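Kojibiose phosphorylase (PDB 6W0P) belongs to the glycoside hydrolase family 65 phosphorylases, multidomain carbohydrate-active enzymes with a central catalytic domain flanked by N- and C-terminal domains. Local coordinates at residues A[705-708]-A[713-716]; A[730-735]-A[741-746]. All coordinates share one frame; numbering follows the deposited sequence.

Contact 1 (A[705-708]-A[713-716])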
loop_
_atom_site.group_PDB
_atom_site.type_symbol
_atom_site.label_atom_id
_atom_site.label_comp_id
_atom_site.label_asym_id
_atom_site.label_seq_id
_atom_site.Cartn_x
_atom_site.Cartn_y
_atom_site.Cartn_z
ATOM N N PHE A 705 8.223 30.898 -34.066
ATOM C CA PHE A 705 7.184 30.830 -33.015
ATOM C C PHE A 705 6.592 32.220 -32.804
ATOM O O PHE A 705 7.226 33.208 -33.220
ATOM C CB PHE A 705 7.723 30.225 -31.721
ATOM C CG PHE A 705 8.818 30.986 -31.023
ATOM C CD1 PHE A 705 8.523 31.962 -30.084
ATOM C CD2 PHE A 705 10.145 30.643 -31.221
ATOM C CE1 PHE A 705 9.538 32.639 -29.425
ATOM C CE2 PHE A 705 11.158 31.324 -30.562
ATOM C CZ PHE A 705 10.852 32.315 -29.664
ATOM N N LYS A 706 5.378 32.257 -32.244
ATOM C CA LYS A 706 4.607 33.478 -31.919
ATOM C C LYS A 706 4.171 33.402 -30.455
ATOM O O LYS A 706 3.685 32.317 -30.027
ATOM C CB LYS A 706 3.410 33.619 -32.850
ATOM C CG LYS A 706 3.758 33.850 -34.316
ATOM C CD LYS A 706 2.523 33.960 -35.177
ATOM C CE LYS A 706 2.806 34.079 -36.653
ATOM N NZ LYS A 706 3.040 35.491 -37.034
ATOM N N ILE A 707 4.358 34.504 -29.734
ATOM C CA ILE A 707 4.014 34.695 -28.300
ATOM C C ILE A 707 3.597 36.151 -28.099
ATOM O O ILE A 707 4.008 37.033 -28.883
ATOM C CB ILE A 707 5.173 34.334 -27.349
ATOM C CG1 ILE A 707 6.415 35.190 -27.592
ATOM C CG2 ILE A 707 5.486 32.853 -27.409
ATOM C CD1 ILE A 707 7.584 34.843 -26.700
ATOM N N THR A 708 2.813 36.383 -27.064
ATOM C CA THR A 708 2.289 37.716 -26.692
ATOM C C THR A 708 2.799 38.058 -25.295
ATOM O O THR A 708 2.584 37.261 -24.353
ATOM C CB THR A 708 0.760 37.753 -26.766
ATOM O OG1 THR A 708 0.451 37.472 -28.133
ATOM C CG2 THR A 708 0.166 39.077 -26.322
ATOM N N LEU A 713 1.986 41.057 -29.802
ATOM C CA LEU A 713 2.034 39.775 -30.524
ATOM C C LEU A 713 3.356 39.695 -31.277
ATOM O O LEU A 713 3.484 40.377 -32.310
ATOM C CB LEU A 713 0.841 39.660 -31.472
ATOM C CG LEU A 713 0.802 38.370 -32.301
ATOM C CD1 LEU A 713 1.042 37.147 -31.414
ATOM C CD2 LEU A 713 -0.527 38.246 -33.045
ATOM N N LEU A 714 4.293 38.903 -30.767
ATOM C CA LEU A 714 5.683 38.801 -31.295
ATOM C C LEU A 714 5.828 37.585 -32.207
ATOM O O LEU A 714 5.422 36.481 -31.785
ATOM C CB LEU A 714 6.661 38.664 -30.132
ATOM C CG LEU A 714 6.621 39.783 -29.113
ATOM C CD1 LEU A 714 7.358 39.363 -27.862
ATOM C CD2 LEU A 714 7.207 41.063 -29.694
ATOM N N THR A 715 6.453 37.788 -33.367
ATOM C CA THR A 715 6.919 36.737 -34.302
ATOM C C THR A 715 8.448 36.701 -34.295
ATOM O O THR A 715 9.079 37.728 -34.593
ATOM C CB THR A 715 6.392 36.959 -35.723
ATOM O OG1 THR A 715 4.965 37.027 -35.701
ATOM C CG2 THR A 715 6.821 35.868 -36.673
ATOM N N VAL A 716 8.990 35.528 -33.980
ATOM C CA VAL A 716 10.431 35.248 -33.851
ATOM C C VAL A 716 10.746 34.150 -34.846
ATOM O O VAL A 716 10.289 33.037 -34.626
ATOM C CB VAL A 716 10.818 34.842 -32.420
ATOM C CG1 VAL A 716 12.306 34.568 -32.332
ATOM C CG2 VAL A 716 10.393 35.873 -31.383
#

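Contact 2 (A[730-735]-A[741-746])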
loop_
_atom_site.group_PDB
_atom_site.type_symbol
_atom_site.label_atom_id
_atom_site.label_comp_id
_atom_site.label_asym_id
_atom_site.label_seq_id
_atom_site.Cartn_x
_atom_site.Cartn_y
_atom_site.Cartn_z
ATOM N N LYS A 730 2.728 49.787 -32.065
ATOM C CA LYS A 730 3.426 51.041 -32.437
ATOM C C LYS A 730 4.438 51.421 -31.366
ATOM O O LYS A 730 5.313 52.224 -31.685
ATOM C CB LYS A 730 2.425 52.184 -32.620
ATOM C CG LYS A 730 1.331 51.914 -33.647
ATOM C CD LYS A 730 1.896 51.644 -35.019
ATOM C CE LYS A 730 0.827 51.365 -36.054
ATOM N NZ LYS A 730 1.446 51.211 -37.391
ATOM N N ASN A 731 4.279 50.918 -30.146
ATOM C CA ASN A 731 5.062 51.382 -28.973
ATOM C C ASN A 731 6.331 50.530 -28.828
ATOM O O ASN A 731 6.394 49.412 -29.353
ATOM C CB ASN A 731 4.215 51.390 -27.699
ATOM C CG ASN A 731 3.598 50.046 -27.389
ATOM O OD1 ASN A 731 3.053 49.392 -28.280
ATOM N ND2 ASN A 731 3.674 49.635 -26.135
ATOM N N ILE A 732 7.328 51.059 -28.132
ATOM C CA ILE A 732 8.631 50.378 -27.906
ATOM C C ILE A 732 8.421 49.202 -26.950
ATOM O O ILE A 732 7.900 49.419 -25.844
ATOM C CB ILE A 732 9.662 51.392 -27.376
ATOM C CG1 ILE A 732 10.095 52.366 -28.486
ATOM C CG2 ILE A 732 10.845 50.673 -26.719
ATOM C CD1 ILE A 732 10.750 53.633 -27.964
ATOM N N LEU A 733 8.835 47.999 -27.354
ATOM C CA LEU A 733 9.107 46.911 -26.384
ATOM C C LEU A 733 10.613 46.753 -26.275
ATOM O O LEU A 733 11.260 46.414 -27.258
ATOM C CB LEU A 733 8.473 45.585 -26.826
ATOM C CG LEU A 733 8.746 44.428 -25.865
ATOM C CD1 LEU A 733 8.169 44.728 -24.488
ATOM C CD2 LEU A 733 8.205 43.105 -26.408
ATOM N N PRO A 734 11.209 46.969 -25.091
ATOM C CA PRO A 734 12.582 46.558 -24.856
ATOM C C PRO A 734 12.681 45.040 -24.871
ATOM O O PRO A 734 11.876 44.376 -24.261
ATOM C CB PRO A 734 12.938 47.076 -23.465
ATOM C CG PRO A 734 11.617 47.389 -22.812
ATOM C CD PRO A 734 10.629 47.659 -23.927
ATOM N N ILE A 735 13.678 44.538 -25.562
ATOM C CA ILE A 735 13.922 43.081 -25.643
ATOM C C ILE A 735 15.435 42.848 -25.612
ATOM O O ILE A 735 16.179 43.639 -26.204
ATOM C CB ILE A 735 13.205 42.513 -26.883
ATOM C CG1 ILE A 735 13.450 41.016 -27.069
ATOM C CG2 ILE A 735 13.554 43.309 -28.134
ATOM C CD1 ILE A 735 12.626 40.432 -28.185
ATOM N N LYS A 741 20.476 44.734 -25.248
ATOM C CA LYS A 741 19.140 45.352 -25.078
ATOM C C LYS A 741 18.784 46.203 -26.301
ATOM O O LYS A 741 19.413 47.263 -26.510
ATOM C CB LYS A 741 19.064 46.210 -23.816
ATOM C CG LYS A 741 17.704 46.873 -23.644
ATOM C CD LYS A 741 17.227 47.020 -22.215
ATOM C CE LYS A 741 17.129 48.460 -21.766
ATOM N NZ LYS A 741 16.490 48.559 -20.427
ATOM N N TYR A 742 17.780 45.776 -27.058
ATOM C CA TYR A 742 17.230 46.532 -28.200
ATOM C C TYR A 742 15.889 47.115 -27.784
ATOM O O TYR A 742 15.282 46.645 -26.797
ATOM C CB TYR A 742 17.028 45.633 -29.419
ATOM C CG TYR A 742 18.257 44.904 -29.901
ATOM C CD1 TYR A 742 18.768 43.811 -29.219
ATOM C CD2 TYR A 742 18.915 45.316 -31.042
ATOM C CE1 TYR A 742 19.890 43.137 -29.669
ATOM C CE2 TYR A 742 20.035 44.649 -31.513
ATOM C CZ TYR A 742 20.530 43.559 -30.821
ATOM O OH TYR A 742 21.633 42.898 -31.271
ATOM N N GLU A 743 15.438 48.084 -28.562
ATOM C CA GLU A 743 14.080 48.657 -28.509
ATOM C C GLU A 743 13.343 48.207 -29.777
ATOM O O GLU A 743 13.545 48.832 -30.822
ATOM C CB GLU A 743 14.178 50.184 -28.412
ATOM C CG GLU A 743 14.553 50.682 -27.014
ATOM C CD GLU A 743 14.609 52.200 -26.902
ATOM O OE1 GLU A 743 14.921 52.851 -27.918
ATOM O OE2 GLU A 743 14.312 52.737 -25.813
ATOM N N LEU A 744 12.500 47.186 -29.680
ATOM C CA LEU A 744 11.703 46.692 -30.830
ATOM C C LEU A 744 10.511 47.628 -31.055
ATOM O O LEU A 744 9.788 47.926 -30.106
ATOM C CB LEU A 744 11.251 45.268 -30.518
ATOM C CG LEU A 744 10.281 44.654 -31.507
ATOM C CD1 LEU A 744 10.885 44.620 -32.900
ATOM C CD2 LEU A 744 9.869 43.260 -31.043
ATOM N N ILE A 745 10.344 48.121 -32.267
ATOM C CA ILE A 745 9.158 48.946 -32.625
ATOM C C ILE A 745 8.350 48.164 -33.666
ATOM O O ILE A 745 7.208 47.821 -33.362
ATOM C CB ILE A 745 9.586 50.349 -33.094
ATOM C CG1 ILE A 745 10.248 51.121 -31.945
ATOM C CG2 ILE A 745 8.399 51.114 -33.669
ATOM C CD1 ILE A 745 11.020 52.379 -32.367
ATOM N N ASP A 746 8.955 47.844 -34.814
ATOM C CA ASP A 746 8.315 47.060 -35.907
ATOM C C ASP A 746 9.137 45.801 -36.203
ATOM O O ASP A 746 8.536 44.717 -36.290
ATOM C CB ASP A 746 8.120 47.935 -37.138
ATOM C CG ASP A 746 9.413 48.516 -37.695
ATOM O OD1 ASP A 746 10.352 48.848 -36.908
ATOM O OD2 ASP A 746 9.481 48.611 -38.919
#

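Contact 1 (A[705-708]-A[713-716])
Phe-705 and Val-716 meet side by side on one face of an antiparallel ladder, the valine's branched carbon lying over the flat of the ring toward its rim. Val-716 CB stands 3.9 Å from the ring centroid of Phe-705, 18° off the normal, a CH-pi contact with CG1 toward CE2 and CG2 toward CE1, all over the one face. The phenylalanine can offer its face because CG sits between its own backbone N and carbonyl carbon (chi1 63°), which brings the far end of the ring nearer the partner strand. Farther along that face Ile-707 CG1 and Leu-714 CD1 touch more loosely at 4.3 Å.

The reverse face carries Lys-706, Thr-708, Leu-713 and Thr-715. Lys-706 runs extended alongside Thr-715 and bends only at its last torsion, placing NZ 2.8 Å from Thr-715 OG1 as a hydrogen-bond donor. Next to it, Leu-713 CD1 comes within 3.3 Å of Thr-708 OG1, a close methyl-to-oxygen contact.

Beneath the side chains, two hydrogen-bonded pairs set the register. Val-716 N donates to Phe-705 O at 3.0 Å, and Val-716 O accepts from Phe-705 N; Leu-714 N approaches Ile-707 O at 2.7 Å, and Ile-707 N answers to Leu-714 O. Lys-706 CA lies 3.1 Å from the same Leu-714 O in a weaker CA-H...O contact.

The hairpin of strands 702-709 and 712-718 lies inside a five-stranded antiparallel sheet, between strands 303-305 and 722-726. Its apolar face is covered by helix 666-680, where Phe-705 meets Val-677 and Ile-707 meets Trp-673, and by strand 689-692, whose Leu-690 and Leu-692 receive Leu-714 and Val-716.

Contact 2 (A[730-735]-A[741-746])
Ile-732 sends its two branches to separate partners through its first torsion: CG1 lies beside the backbone N (chi1 -72°) and CG2 anti to it. CG1 meets Ile-745 CG1 at 3.7 Å, whereas CG2 packs against the aliphatic part of Glu-743, also 3.7 Å from CG. The glutamate chain continues extended beyond that carbon, and its methylenes, rather than its carboxylate, make the closest approach. On the other face of the ladder Ile-735 lies across from Leu-744, but its side chain takes more than one conformation, so the detail of that packing is doubtful.

The end of the Tyr-742 side chain leads away from the opposite strand, and its ring presents an edge, near the ring plane, to Ile-735 O, with CD1 4.0 Å from that oxygen.

The backbone supplies the regular grip. Ile-735 and Tyr-742 exchange two hydrogen bonds, Ile-735 N to Tyr-742 O at 2.9 Å and Tyr-742 N to Ile-735 O at 2.8 Å. Leu-733 and Leu-744 form the second such pair. Pro-734, which has no N-H, falls at the non-hydrogen-bonded position between them, so no bond to strand 740-744 is forgone; its CA instead lies 3.3 Å from Tyr-742 O in a CA-H...O contact.

Where the ladder ends, Lys-727 NZ bonds both Asn-731 O and Ile-745 O, bridging the diverging chains. This is an antiparallel beta hairpin, strands 733-737 and 740-744, at the margin of a small mixed sheet in the C-terminal beta domain of the family: Leu-733, Ile-735 and Leu-744 face the interior, Pro-734 and Glu-743 the other side.

Contacts 1 and 2 are successive beta hairpins in the C-terminal domain of family 65, contact 1 closing before contact 2 opens, with strand 722-726 between them in the chain. Their centres lie about 13 Å apart, and each belongs to a different sheet: 705-708/713-716 to the five-stranded antiparallel one, 730-735/741-746 to the four-stranded mixed one. The sheets meet through leucines, Leu-714 CD2 lying 3.7 Å from Leu-744 CD2 and packing on Leu-733 as well. Strand 689-692 of the mixed sheet touches side chains of both hairpins. The pair thus illustrates how two local ladders, each stitched by its own backbone bonds, share an apolar layer between their sheets.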